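Local coordinates for fusion DH (Streptomyces sp. MJ635-86F5, PDB 6K97), which joins the pieces of a split polyketide synthase dehydratase in one engineered chain and probably removes water from an acyl intermediate in cremimycin biosynthesis, at residues A[245-250]-A[284-290]; A[61-67]-A[211-217]; A[49-55]-A[109-115]. One frame throughout, in Å; residues are numbered along the deposited sequence.

Contact 1. Residues A[245-250]-A[284-290]; sequences PEAFHV and VHHSGAK
Gly288 N donates to His249 O at 3.0 Å, with an angle of 147° at the hydrogen, and makes a weaker, more bent bond to Phe248 O at 2.9 Å. Beside this pair, the His249 ring meets Ser287 at its edge, near the ring plane, with ND1 3.0 Å from OG in a hydrogen bond whose donor may be either residue. With CG set opposite its own carbonyl carbon (chi1 -62°), the imidazole brings ND1 to this hydroxyl while NE2 bonds to His84 ND1. Replacing His249 by a phenylalanine would probably leave the hydroxyl of Ser287 and the ring of His84 without this shared mate. Both segments belong to the second part of the fusion, in what is predicted to be the C-terminal hot-dog fold: 245-250 leads into helix 252-266, while 284-290 turns between strands 273-284 and 291-298. Glycine suits position 288 because its phi is positive (80°) and because the bend lets its CA approach Pro245 O, 3.5 Å away. Further out, mostly aliphatic carbon does the touching. Pro245 lies alongside Lys290, with Pro245 CG 3.9 Å from Lys290 CB. Glu246 runs the same way, its OE2 3.5 Å from Lys290 CB rather than at the amine, which has a long, weak ion pair with Glu235. At the other end Val250 and Val284 run antiparallel, touching CG2 to CG2 at 3.9 Å.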
loop_
_atom_site.group_PDB
_atom_site.type_symbol
_atom_site.label_atom_id
_atom_site.label_comp_id
_atom_site.label_asym_id
_atom_site.label_seq_id
_atom_site.Cartn_x
_atom_site.Cartn_y
_atom_site.Cartn_z
ATOM N N PRO A 245 21.055 17.097 2.624
ATOM C CA PRO A 245 20.951 16.736 1.183
ATOM C C PRO A 245 21.454 15.320 0.857
ATOM O O PRO A 245 20.883 14.610 -0.016
ATOM C CB PRO A 245 21.777 17.813 0.479
ATOM C CG PRO A 245 22.634 18.445 1.546
ATOM C CD PRO A 245 21.910 18.281 2.851
ATOM N N GLU A 246 22.407 14.846 1.640
ATOM C CA GLU A 246 22.875 13.462 1.537
ATOM C C GLU A 246 21.760 12.415 1.761
ATOM O O GLU A 246 21.882 11.227 1.353
ATOM C CB GLU A 246 24.065 13.239 2.507
ATOM C CG GLU A 246 25.323 14.048 2.161
ATOM C CD GLU A 246 25.275 15.521 2.577
ATOM O OE1 GLU A 246 24.225 15.993 3.085
ATOM O OE2 GLU A 246 26.220 16.266 2.317
ATOM N N ALA A 247 20.672 12.808 2.404
ATOM C CA ALA A 247 19.578 11.883 2.652
ATOM C C ALA A 247 18.558 11.803 1.508
ATOM O O ALA A 247 17.646 10.980 1.561
ATOM C CB ALA A 247 18.858 12.270 3.940
ATOM N N PHE A 248 18.692 12.661 0.495
ATOM C CA PHE A 248 17.753 12.662 -0.602
ATOM C C PHE A 248 18.367 12.251 -1.918
ATOM O O PHE A 248 19.603 12.382 -2.153
ATOM C CB PHE A 248 17.274 14.086 -0.851
ATOM C CG PHE A 248 16.387 14.677 0.209
ATOM C CD1 PHE A 248 15.042 14.564 0.112
ATOM C CD2 PHE A 248 16.908 15.481 1.177
ATOM C CE1 PHE A 248 14.204 15.170 1.015
ATOM C CE2 PHE A 248 16.084 16.108 2.120
ATOM C CZ PHE A 248 14.720 15.948 2.028
ATOM N N HIS A 249 17.506 11.872 -2.858
ATOM C CA HIS A 249 18.000 11.689 -4.235
ATOM C C HIS A 249 18.544 13.015 -4.716
ATOM O O HIS A 249 19.722 13.087 -5.004
ATOM C CB HIS A 249 16.968 11.062 -5.132
ATOM C CG HIS A 249 16.595 9.701 -4.641
ATOM N ND1 HIS A 249 17.437 8.620 -4.773
ATOM C CD2 HIS A 249 15.550 9.273 -3.898
ATOM C CE1 HIS A 249 16.867 7.563 -4.242
ATOM N NE2 HIS A 249 15.745 7.943 -3.668
ATOM N N VAL A 250 17.691 14.038 -4.722
ATOM C CA VAL A 250 18.117 15.426 -4.865
ATOM C C VAL A 250 17.235 16.364 -3.995
ATOM O O VAL A 250 16.077 16.490 -4.210
ATOM C CB VAL A 250 18.018 15.909 -6.319
ATOM C CG1 VAL A 250 18.662 17.269 -6.424
ATOM C CG2 VAL A 250 18.692 14.954 -7.275
ATOM N N VAL A 284 18.716 11.285 -12.690
ATOM C CA VAL A 284 19.700 11.535 -11.668
ATOM C C VAL A 284 20.780 10.493 -11.810
ATOM O O VAL A 284 20.446 9.336 -11.832
ATOM C CB VAL A 284 19.127 11.360 -10.295
ATOM C CG1 VAL A 284 20.196 11.551 -9.246
ATOM C CG2 VAL A 284 18.052 12.387 -10.081
ATOM N N HIS A 285 22.058 10.898 -11.908
ATOM C CA HIS A 285 23.164 9.922 -12.058
ATOM C C HIS A 285 23.789 9.570 -10.695
ATOM O O HIS A 285 24.362 8.507 -10.540
ATOM C CB HIS A 285 24.246 10.435 -13.030
ATOM C CG HIS A 285 23.702 10.980 -14.314
ATOM N ND1 HIS A 285 23.481 10.196 -15.424
ATOM C CD2 HIS A 285 23.279 12.224 -14.644
ATOM C CE1 HIS A 285 22.987 10.940 -16.397
ATOM N NE2 HIS A 285 22.828 12.169 -15.939
ATOM N N HIS A 286 23.728 10.471 -9.716
ATOM C CA HIS A 286 24.219 10.187 -8.344
ATOM C C HIS A 286 23.355 10.949 -7.324
ATOM O O HIS A 286 23.074 12.079 -7.491
ATOM C CB HIS A 286 25.671 10.617 -8.183
ATOM C CG HIS A 286 26.618 9.875 -9.057
ATOM N ND1 HIS A 286 27.154 10.418 -10.211
ATOM C CD2 HIS A 286 27.088 8.616 -8.984
ATOM C CE1 HIS A 286 27.970 9.553 -10.772
ATOM N NE2 HIS A 286 27.952 8.455 -10.045
ATOM N N SER A 287 22.957 10.272 -6.285
ATOM C CA SER A 287 22.058 10.740 -5.292
ATOM C C SER A 287 22.853 11.476 -4.264
ATOM O O SER A 287 24.029 11.302 -4.208
ATOM C CB SER A 287 21.410 9.536 -4.561
ATOM O OG SER A 287 20.386 8.930 -5.373
ATOM N N GLY A 288 22.197 12.306 -3.438
ATOM C CA GLY A 288 22.901 12.917 -2.315
ATOM C C GLY A 288 23.784 14.124 -2.561
ATOM O O GLY A 288 24.451 14.546 -1.654
ATOM N N ALA A 289 23.765 14.750 -3.722
ATOM C CA ALA A 289 24.620 15.922 -3.902
ATOM C C ALA A 289 24.290 17.035 -2.913
ATOM O O ALA A 289 23.121 17.269 -2.631
ATOM C CB ALA A 289 24.527 16.455 -5.307
ATOM N N LYS A 290 25.327 17.689 -2.366
ATOM C CA LYS A 290 25.117 18.766 -1.398
ATOM C C LYS A 290 25.121 20.130 -2.064
ATOM O O LYS A 290 24.507 21.072 -1.574
ATOM C CB LYS A 290 26.116 18.682 -0.259
ATOM C CG LYS A 290 27.449 19.344 -0.479
ATOM C CD LYS A 290 28.176 19.450 0.857
ATOM C CE LYS A 290 29.279 20.498 0.821
ATOM N NZ LYS A 290 29.209 21.305 2.067
#

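Contact 2. Residues A[61-67]-A[211-217]; sequences WLADHTI and FQYGETF. With SO4 (sulfate ion), chain C.
His65 and Tyr213 meet where the two fused parts close on the probable active site: His65 begins an HxxxGxxxxP signature of the first part, and Tyr213, Gly214 and Phe217 make up a YGxxF sequence of the second. Asp64 accepts three hydrogen bonds, two of them at one carboxylate oxygen. Its OD2 takes Thr216 N at 2.9 Å, nearly straight at 169°, and Thr216 OG1 at 3.0 Å, the two arriving from opposite faces of the carboxylate plane on the anti side, so that the group is held against rotation. Asp64 O receives Gly214 N, 2.8 Å away. Glycine is needed there, since a CB would collide with Asp64 OD1. Next to it along the chain, Glu215 N binds a sulfate, probably from the crystallisation liquor, which Arg218 also holds. Along the short antiparallel strands Gln212 N reaches Thr66 O at 2.9 Å. Thr66 and Gln212 point to one face of the pair; Ile67 with Phe211 and His65 with Tyr213 share the other, where the methyl CD1 of Ile67 packs against the Phe211 ring. His65 CB sits over the centre of the Phe217 ring, 3.8 Å from the centroid. Rotation away from the backbone N (chi1 -174°) carries the imidazole on to the edge of Tyr213, CD2 3.7 Å from CE1, the two planes inclined at 36°. Trp61 CE3 comes obliquely to Phe217 CE1, 3.9 Å away, and Trp61 O lies at the same ring's edge. A water lies 3.0 Å from Tyr213 OH and bonds weakly to His65 NE2, while ND1 is held by Ile72 O. With Asp256 of helix 252-266 touching His65, Tyr213 and Phe217, the arrangement is consistent with the histidine-aspartate site of double hot-dog dehydratases, where each hot dog contributes one residue.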
loop_
_atom_site.group_PDB
_atom_site.type_symbol
_atom_site.label_atom_id
_atom_site.label_comp_id
_atom_site.label_asym_id
_atom_site.label_seq_id
_atom_site.Cartn_x
_atom_site.Cartn_y
_atom_site.Cartn_z
ATOM N N TRP A 61 11.315 23.017 7.488
ATOM C CA TRP A 61 11.942 23.566 6.277
ATOM C C TRP A 61 10.951 23.864 5.140
ATOM O O TRP A 61 11.136 24.851 4.400
ATOM C CB TRP A 61 13.038 22.661 5.753
ATOM C CG TRP A 61 12.597 21.329 5.340
ATOM C CD1 TRP A 61 12.253 20.292 6.158
ATOM C CD2 TRP A 61 12.508 20.830 4.010
ATOM N NE1 TRP A 61 11.963 19.171 5.410
ATOM C CE2 TRP A 61 12.092 19.478 4.090
ATOM C CE3 TRP A 61 12.739 21.390 2.762
ATOM C CZ2 TRP A 61 11.863 18.698 2.987
ATOM C CZ3 TRP A 61 12.541 20.596 1.640
ATOM C CH2 TRP A 61 12.097 19.267 1.758
ATOM N N LEU A 62 9.895 23.055 5.026
ATOM C CA LEU A 62 8.909 23.287 3.980
ATOM C C LEU A 62 8.168 24.626 4.165
ATOM O O LEU A 62 7.615 25.167 3.214
ATOM C CB LEU A 62 7.931 22.101 3.860
ATOM C CG LEU A 62 8.641 20.853 3.381
ATOM C CD1 LEU A 62 7.726 19.634 3.355
ATOM C CD2 LEU A 62 9.221 21.080 2.013
ATOM N N ALA A 63 8.155 25.157 5.375
ATOM C CA ALA A 63 7.550 26.480 5.605
ATOM C C ALA A 63 8.279 27.538 4.813
ATOM O O ALA A 63 7.692 28.525 4.475
ATOM C CB ALA A 63 7.535 26.852 7.094
ATOM N N ASP A 64 9.541 27.321 4.462
ATOM C CA ASP A 64 10.264 28.342 3.677
ATOM C C ASP A 64 9.889 28.366 2.176
ATOM O O ASP A 64 10.490 29.156 1.410
ATOM C CB ASP A 64 11.784 28.186 3.839
ATOM C CG ASP A 64 12.269 28.531 5.236
ATOM O OD1 ASP A 64 11.490 29.185 5.960
ATOM O OD2 ASP A 64 13.418 28.113 5.618
ATOM N N HIS A 65 8.957 27.496 1.750
ATOM C CA HIS A 65 8.441 27.525 0.373
ATOM C C HIS A 65 7.005 28.029 0.337
ATOM O O HIS A 65 6.054 27.252 0.281
ATOM C CB HIS A 65 8.574 26.179 -0.338
ATOM C CG HIS A 65 8.195 26.235 -1.776
ATOM N ND1 HIS A 65 6.945 25.881 -2.228
ATOM C CD2 HIS A 65 8.874 26.683 -2.863
ATOM C CE1 HIS A 65 6.883 26.076 -3.536
ATOM N NE2 HIS A 65 8.037 26.568 -3.946
ATOM N N THR A 66 6.878 29.358 0.362
ATOM C CA THR A 66 5.600 30.041 0.429
ATOM C C THR A 66 5.467 30.919 -0.807
ATOM O O THR A 66 6.394 31.635 -1.177
ATOM C CB THR A 66 5.510 30.804 1.768
ATOM O OG1 THR A 66 5.604 29.827 2.841
ATOM C CG2 THR A 66 4.178 31.534 1.942
ATOM N N ILE A 67 4.323 30.789 -1.473
ATOM C CA ILE A 67 3.996 31.480 -2.718
ATOM C C ILE A 67 2.705 32.309 -2.504
ATOM O O ILE A 67 1.639 31.762 -2.195
ATOM C CB ILE A 67 3.737 30.454 -3.829
ATOM C CG1 ILE A 67 4.903 29.498 -3.983
ATOM C CG2 ILE A 67 3.506 31.141 -5.155
ATOM C CD1 ILE A 67 6.201 30.114 -4.453
ATOM N N PHE A 211 7.031 35.261 -4.567
ATOM C CA PHE A 211 7.889 34.132 -4.288
ATOM C C PHE A 211 8.575 34.367 -2.938
ATOM O O PHE A 211 9.669 34.913 -2.869
ATOM C CB PHE A 211 8.936 33.956 -5.396
ATOM C CG PHE A 211 8.350 33.696 -6.755
ATOM C CD1 PHE A 211 8.056 32.405 -7.167
ATOM C CD2 PHE A 211 8.098 34.729 -7.627
ATOM C CE1 PHE A 211 7.500 32.158 -8.421
ATOM C CE2 PHE A 211 7.537 34.490 -8.870
ATOM C CZ PHE A 211 7.234 33.200 -9.275
ATOM N N GLN A 212 7.916 33.970 -1.865
ATOM C CA GLN A 212 8.395 34.301 -0.546
ATOM C C GLN A 212 9.264 33.190 0.020
ATOM O O GLN A 212 8.870 32.476 0.931
ATOM C CB GLN A 212 7.211 34.579 0.357
ATOM C CG GLN A 212 6.437 35.801 -0.127
ATOM C CD GLN A 212 4.928 35.757 0.068
ATOM O OE1 GLN A 212 4.313 34.715 0.289
ATOM N NE2 GLN A 212 4.324 36.910 -0.087
ATOM N N TYR A 213 10.462 33.062 -0.521
ATOM C CA TYR A 213 11.354 31.986 -0.157
ATOM C C TYR A 213 12.044 32.293 1.182
ATOM O O TYR A 213 12.786 33.257 1.279
ATOM C CB TYR A 213 12.405 31.795 -1.242
ATOM C CG TYR A 213 11.829 31.350 -2.600
ATOM C CD1 TYR A 213 11.066 30.178 -2.716
ATOM C CD2 TYR A 213 12.140 32.048 -3.776
ATOM C CE1 TYR A 213 10.584 29.758 -3.948
ATOM C CE2 TYR A 213 11.704 31.616 -4.989
ATOM C CZ TYR A 213 10.897 30.474 -5.068
ATOM O OH TYR A 213 10.422 30.075 -6.273
ATOM N N GLY A 214 11.811 31.444 2.194
ATOM C CA GLY A 214 12.589 31.509 3.411
ATOM C C GLY A 214 13.985 30.920 3.214
ATOM O O GLY A 214 14.385 30.547 2.108
ATOM N N GLU A 215 14.721 30.834 4.310
ATOM C CA GLU A 215 16.137 30.608 4.274
ATOM C C GLU A 215 16.514 29.309 3.578
ATOM O O GLU A 215 17.476 29.266 2.785
ATOM C CB GLU A 215 16.732 30.725 5.673
ATOM C CG GLU A 215 18.231 30.988 5.585
ATOM C CD GLU A 215 18.902 31.164 6.936
ATOM O OE1 GLU A 215 18.176 31.329 7.972
ATOM O OE2 GLU A 215 20.157 31.121 6.926
ATOM N N THR A 216 15.760 28.257 3.832
ATOM C CA THR A 216 16.103 26.976 3.222
ATOM C C THR A 216 16.025 26.960 1.705
ATOM O O THR A 216 16.717 26.157 1.046
ATOM C CB THR A 216 15.186 25.837 3.684
ATOM O OG1 THR A 216 15.156 25.780 5.110
ATOM C CG2 THR A 216 15.745 24.514 3.148
ATOM N N PHE A 217 15.130 27.789 1.160
ATOM C CA PHE A 217 14.914 27.848 -0.270
ATOM C C PHE A 217 15.605 29.003 -0.924
ATOM O O PHE A 217 15.399 29.237 -2.073
ATOM C CB PHE A 217 13.424 27.848 -0.606
ATOM C CG PHE A 217 12.801 26.503 -0.465
ATOM C CD1 PHE A 217 12.499 25.998 0.793
ATOM C CD2 PHE A 217 12.575 25.714 -1.567
ATOM C CE1 PHE A 217 11.969 24.744 0.945
ATOM C CE2 PHE A 217 12.060 24.446 -1.425
ATOM C CZ PHE A 217 11.749 23.962 -0.155
HETATM S S SO4 C . 13.832 33.978 6.536
HETATM O O1 SO4 C . 13.641 32.494 6.514
HETATM O O2 SO4 C . 13.317 34.581 5.282
HETATM O O3 SO4 C . 13.042 34.553 7.660
HETATM O O4 SO4 C . 15.273 34.359 6.701
HETATM O O HOH W 1 9.317 27.395 -6.908
#

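Contact 3. Residues A[49-55]-A[109-115]; sequences LFTGRLA and SSSLLQV
Phe50 pairs with Val115, Gly52 with Leu113 and Leu54 with Ser111 through two backbone hydrogen bonds each, in an antiparallel register whose strand axes approach to 4.6 Å and run at 154°. The Phe50 N to Val115 O bond, 2.9 Å long, is nearly straight at 170°. Gly52, in an almost fully extended stretch of chain, brings its O to 3.4 Å from Leu113 CB. Side chains alternate between two faces. On one, Phe50, Leu54, Leu113 and Val115 form a largely apolar surface, with Ser111 at one end: Leu54 and Leu113 lie side by side, CD2 to CD2 4.0 Å, and Phe50 lays its CD1 4.0 Å from Val115 CB, with Val115 O at its ring edge. Helix 75-88 covers Phe50, Leu113 and Val115, as the central helix of a hot-dog fold does. The other face is mixed, with Thr51, Arg53, Ser110 and Gln114 beside Leu112 and Ala55. Arg53 is extended from CG to NE, its CG anti to the backbone N (chi1 -176°), which carries the guanidinium along the sheet until one face rests on Ser110, NH2 3.3 Å from CB. The small serine lets the flat group lie close, and Glu135 and Glu58 take its charge in salt bridges. Nearby, the methyl CG2 of Thr51 runs alongside Gln114, 3.7 Å from NE2. All of this lies in the first part of the fusion. The chemistry thus fits a sheet with two different neighbours: the helix-facing side is mainly hydrocarbon, while the subunit interface combines hydrogen bonds from Thr51 OG1 to Leu27 O and from Gln114 NE2 to Gly28 O of the second subunit with packing of Leu49 and Leu112 on its leucines.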
loop_
_atom_site.group_PDB
_atom_site.type_symbol
_atom_site.label_atom_id
_atom_site.label_comp_id
_atom_site.label_asym_id
_atom_site.label_seq_id
_atom_site.Cartn_x
_atom_site.Cartn_y
_atom_site.Cartn_z
ATOM N N LEU A 49 3.519 0.646 -4.157
ATOM C CA LEU A 49 2.840 1.684 -3.358
ATOM C C LEU A 49 3.859 2.235 -2.362
ATOM O O LEU A 49 4.524 1.455 -1.684
ATOM C CB LEU A 49 1.640 1.119 -2.600
ATOM C CG LEU A 49 0.930 2.131 -1.677
ATOM C CD1 LEU A 49 0.168 3.198 -2.475
ATOM C CD2 LEU A 49 -0.032 1.484 -0.692
ATOM N N PHE A 50 4.000 3.551 -2.274
ATOM C CA PHE A 50 4.808 4.169 -1.215
ATOM C C PHE A 50 3.940 5.096 -0.380
ATOM O O PHE A 50 3.081 5.785 -0.935
ATOM C CB PHE A 50 5.892 5.002 -1.819
ATOM C CG PHE A 50 6.726 4.264 -2.798
ATOM C CD1 PHE A 50 6.315 4.102 -4.086
ATOM C CD2 PHE A 50 7.907 3.715 -2.412
ATOM C CE1 PHE A 50 7.102 3.429 -5.000
ATOM C CE2 PHE A 50 8.690 3.003 -3.321
ATOM C CZ PHE A 50 8.292 2.871 -4.616
ATOM N N THR A 51 4.121 5.106 0.932
ATOM C CA THR A 51 3.268 5.958 1.774
ATOM C C THR A 51 4.075 6.713 2.802
ATOM O O THR A 51 5.162 6.274 3.208
ATOM C CB THR A 51 2.174 5.162 2.539
ATOM O OG1 THR A 51 2.756 4.422 3.637
ATOM C CG2 THR A 51 1.468 4.188 1.615
ATOM N N GLY A 52 3.532 7.847 3.229
ATOM C CA GLY A 52 4.134 8.614 4.314
ATOM C C GLY A 52 3.172 9.631 4.855
ATOM O O GLY A 52 2.141 9.933 4.245
ATOM N N ARG A 53 3.519 10.156 6.018
ATOM C CA ARG A 53 2.741 11.201 6.670
ATOM C C ARG A 53 3.445 12.511 6.378
ATOM O O ARG A 53 4.665 12.608 6.523
ATOM C CB ARG A 53 2.687 10.970 8.187
ATOM C CG ARG A 53 1.814 11.975 8.930
ATOM C CD ARG A 53 1.697 11.641 10.414
ATOM N NE ARG A 53 0.772 12.561 11.078
ATOM C CZ ARG A 53 1.122 13.712 11.667
ATOM N NH1 ARG A 53 2.398 14.105 11.713
ATOM N NH2 ARG A 53 0.198 14.480 12.232
ATOM N N LEU A 54 2.681 13.522 5.980
ATOM C CA LEU A 54 3.245 14.830 5.726
ATOM C C LEU A 54 2.637 15.957 6.572
ATOM O O LEU A 54 1.495 16.389 6.367
ATOM C CB LEU A 54 3.104 15.130 4.263
ATOM C CG LEU A 54 3.927 16.300 3.762
ATOM C CD1 LEU A 54 5.347 16.296 4.289
ATOM C CD2 LEU A 54 3.918 16.189 2.260
ATOM N N ALA A 55 3.426 16.429 7.539
ATOM C CA ALA A 55 3.004 17.463 8.473
ATOM C C ALA A 55 4.042 18.570 8.571
ATOM O O ALA A 55 5.197 18.340 8.771
ATOM C CB ALA A 55 2.759 16.865 9.851
ATOM N N SER A 109 -2.304 21.077 10.416
ATOM C CA SER A 109 -2.822 20.003 9.570
ATOM C C SER A 109 -1.738 19.041 9.166
ATOM O O SER A 109 -0.542 19.293 9.355
ATOM C CB SER A 109 -3.483 20.564 8.324
ATOM O OG SER A 109 -2.501 20.917 7.342
ATOM N N SER A 110 -2.167 17.917 8.629
ATOM C CA SER A 110 -1.247 16.861 8.248
ATOM C C SER A 110 -1.933 15.897 7.306
ATOM O O SER A 110 -3.145 15.653 7.420
ATOM C CB SER A 110 -0.755 16.083 9.453
ATOM O OG SER A 110 -1.810 15.253 9.863
ATOM N N SER A 111 -1.144 15.370 6.364
ATOM C CA SER A 111 -1.685 14.724 5.198
ATOM C C SER A 111 -1.138 13.305 5.103
ATOM O O SER A 111 0.028 13.057 5.338
ATOM C CB SER A 111 -1.275 15.518 3.958
ATOM O OG SER A 111 -2.124 16.602 3.656
ATOM N N LEU A 112 -1.980 12.373 4.699
ATOM C CA LEU A 112 -1.476 11.104 4.208
ATOM C C LEU A 112 -0.984 11.312 2.782
ATOM O O LEU A 112 -1.705 11.800 1.962
ATOM C CB LEU A 112 -2.536 10.023 4.245
ATOM C CG LEU A 112 -3.268 9.805 5.568
ATOM C CD1 LEU A 112 -4.003 8.490 5.471
ATOM C CD2 LEU A 112 -2.329 9.817 6.774
ATOM N N LEU A 113 0.238 10.917 2.505
ATOM C CA LEU A 113 0.880 11.064 1.197
ATOM C C LEU A 113 1.177 9.690 0.573
ATOM O O LEU A 113 1.734 8.776 1.229
ATOM C CB LEU A 113 2.204 11.790 1.407
ATOM C CG LEU A 113 2.953 12.072 0.131
ATOM C CD1 LEU A 113 2.176 13.009 -0.787
ATOM C CD2 LEU A 113 4.341 12.640 0.475
ATOM N N GLN A 114 0.870 9.566 -0.702
ATOM C CA GLN A 114 0.995 8.290 -1.428
ATOM C C GLN A 114 1.552 8.479 -2.838
ATOM O O GLN A 114 1.168 9.402 -3.557
ATOM C CB GLN A 114 -0.324 7.541 -1.489
ATOM C CG GLN A 114 -0.700 7.070 -0.083
ATOM C CD GLN A 114 -1.830 6.044 0.020
ATOM O OE1 GLN A 114 -2.588 5.772 -0.950
ATOM N NE2 GLN A 114 -1.958 5.477 1.227
ATOM N N VAL A 115 2.430 7.563 -3.225
ATOM C CA VAL A 115 2.883 7.437 -4.576
ATOM C C VAL A 115 2.504 6.065 -5.056
ATOM O O VAL A 115 2.871 5.087 -4.436
ATOM C CB VAL A 115 4.406 7.571 -4.649
ATOM C CG1 VAL A 115 4.856 7.475 -6.096
ATOM C CG2 VAL A 115 4.880 8.889 -4.010
#

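Overall arrangement
Contacts 2 and 3 are buried, whereas contact 1 lies at the surface. Contact 3 stays within the first fused part and contact 1 within the second; contact 2 is the one that joins the two. Their chemistry differs accordingly: regular backbone pairing between long strands in contact 3, a carboxylate with an aromatic cluster in contact 2, and loop carbonyls with a histidine-serine pair in contact 1. Contact 2 touches both others, through Phe248 CZ to Trp61 CZ2 (4.1 Å) and Leu62 CD1 to Leu54 CD1 (4.2 Å), while contacts 1 and 3 stay about 9 Å apart at their nearest atoms. Helix 75-88 reaches contacts 1 and 3, and contact 3 alone meets the second subunit.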